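HTH marR-type domain-containing protein (Streptococcus agalactiae serotype III, PDB 7DVR) senses heme, which it binds through an axial histidine, and probably acts as a MarR-type DNA-binding transcription regulator. Local coordinates at residues 16-19 against 20-24. Residues are numbered along the deposited sequence; the frame is centred on the assembly and turned at random.
Sequences EKYL and DRYAK
Y18 and Y22, one helical turn apart, form an offset edge-to-face (T-shaped) aromatic pair within helix 4-25 of this MarR-type winged helix-turn-helix protein. The edge of Y22 turns toward the face of Y18, with ring centroids 5.4 Å apart and planes at 89°. Y18 CG, anti to the backbone N (chi1 -175°), carries its ring out beside Y22, and the two side chains point the same way; CD2 of Y22 lies 3.6 Å from CE2 of Y18, which sits in the plane of the Y22 ring. Both tyrosines pack on helix 97-117, where Y22 OH is hydrogen-bonded to T116 and its ring also meets F109. Four successive backbone bonds, from D20 N to E16 O through A23 N to L19 O, hold the turn; Y22 N to Y18 O, 2.9 Å, is the straightest (N-H...O 172°). L19 is buried, packed on L5 of the second subunit and about 4 Å from a bound heme, which places the helix beside the pocket where H114 is an axial iron ligand. E16 OE1 makes a salt bridge to R9 of the second subunit. D20 O accepts from both K24 N and K24 NZ (2.9 Å), which approach from opposite faces of the carbonyl plane. Y18 OH, buried by this contact, has no hydrogen-bonding partner in the model; it rests at the Y22 ring edge, 3.2 Å from Y22 CE2.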
# COMPACT_ATOMS: atom_id res chain seq x y z
N GLU A 16 -9.24 1.99 1.44
CA GLU A 16 -9.87 1.15 2.50
C GLU A 16 -11.07 1.90 3.11
O GLU A 16 -12.14 1.33 3.28
CB GLU A 16 -8.84 0.89 3.59
CG GLU A 16 -9.24 -0.21 4.55
CD GLU A 16 -8.15 -0.58 5.56
OE1 GLU A 16 -7.34 0.34 5.90
OE2 GLU A 16 -8.16 -1.71 6.02
N LYS A 17 -10.87 3.18 3.35
CA LYS A 17 -11.90 4.10 3.93
C LYS A 17 -13.09 4.21 2.97
O LYS A 17 -14.25 4.16 3.43
CB LYS A 17 -11.21 5.45 4.11
CG LYS A 17 -12.04 6.59 4.69
CD LYS A 17 -11.17 7.87 4.96
CE LYS A 17 -11.89 8.99 5.68
NZ LYS A 17 -10.96 9.95 6.34
N TYR A 18 -12.82 4.37 1.69
CA TYR A 18 -13.83 4.47 0.62
C TYR A 18 -14.69 3.22 0.54
O TYR A 18 -15.90 3.24 0.51
CB TYR A 18 -13.10 4.74 -0.69
CG TYR A 18 -14.03 4.98 -1.84
CD1 TYR A 18 -14.75 6.17 -1.90
CD2 TYR A 18 -14.15 4.09 -2.88
CE1 TYR A 18 -15.61 6.42 -2.94
CE2 TYR A 18 -15.02 4.33 -3.92
CZ TYR A 18 -15.73 5.51 -3.96
OH TYR A 18 -16.61 5.70 -4.95
N LEU A 19 -14.01 2.08 0.50
CA LEU A 19 -14.70 0.79 0.38
C LEU A 19 -15.55 0.52 1.58
O LEU A 19 -16.65 0.05 1.43
CB LEU A 19 -13.54 -0.19 0.28
CG LEU A 19 -13.82 -1.65 0.05
CD1 LEU A 19 -14.89 -1.86 -1.02
CD2 LEU A 19 -12.48 -2.26 -0.34
N ASP A 20 -15.06 0.84 2.74
CA ASP A 20 -15.80 0.69 4.00
C ASP A 20 -17.05 1.58 4.01
O ASP A 20 -18.09 1.08 4.31
CB ASP A 20 -14.93 1.01 5.20
CG ASP A 20 -14.03 -0.17 5.61
OD1 ASP A 20 -14.29 -1.30 5.16
OD2 ASP A 20 -13.09 0.06 6.41
N ARG A 21 -16.90 2.83 3.65
CA ARG A 21 -18.06 3.76 3.56
C ARG A 21 -19.08 3.30 2.52
O ARG A 21 -20.24 3.23 2.89
CB ARG A 21 -17.58 5.18 3.33
CG ARG A 21 -16.78 5.70 4.51
CD ARG A 21 -16.44 7.18 4.42
NE ARG A 21 -17.62 7.96 4.75
CZ ARG A 21 -17.85 8.58 5.91
NH1 ARG A 21 -18.98 9.24 6.08
NH2 ARG A 21 -16.95 8.56 6.88
N TYR A 22 -18.66 2.98 1.29
CA TYR A 22 -19.50 2.46 0.18
C TYR A 22 -20.21 1.18 0.65
O TYR A 22 -21.41 1.06 0.47
CB TYR A 22 -18.61 2.19 -1.05
CG TYR A 22 -19.14 2.49 -2.43
CD1 TYR A 22 -20.41 2.14 -2.83
CD2 TYR A 22 -18.33 3.11 -3.36
CE1 TYR A 22 -20.88 2.44 -4.10
CE2 TYR A 22 -18.79 3.44 -4.63
CZ TYR A 22 -20.08 3.12 -5.00
OH TYR A 22 -20.52 3.42 -6.25
N ALA A 23 -19.49 0.21 1.23
CA ALA A 23 -20.10 -1.06 1.69
C ALA A 23 -21.25 -0.81 2.69
O ALA A 23 -22.33 -1.50 2.56
CB ALA A 23 -19.04 -2.01 2.28
N LYS A 24 -21.07 0.12 3.63
CA LYS A 24 -22.08 0.43 4.70
C LYS A 24 -23.31 0.99 4.02
O LYS A 24 -24.45 0.66 4.45
CB LYS A 24 -21.70 1.54 5.68
CG LYS A 24 -20.50 1.34 6.59
CD LYS A 24 -20.35 -0.04 7.15
CE LYS A 24 -18.93 -0.30 7.62
NZ LYS A 24 -18.03 -0.74 6.52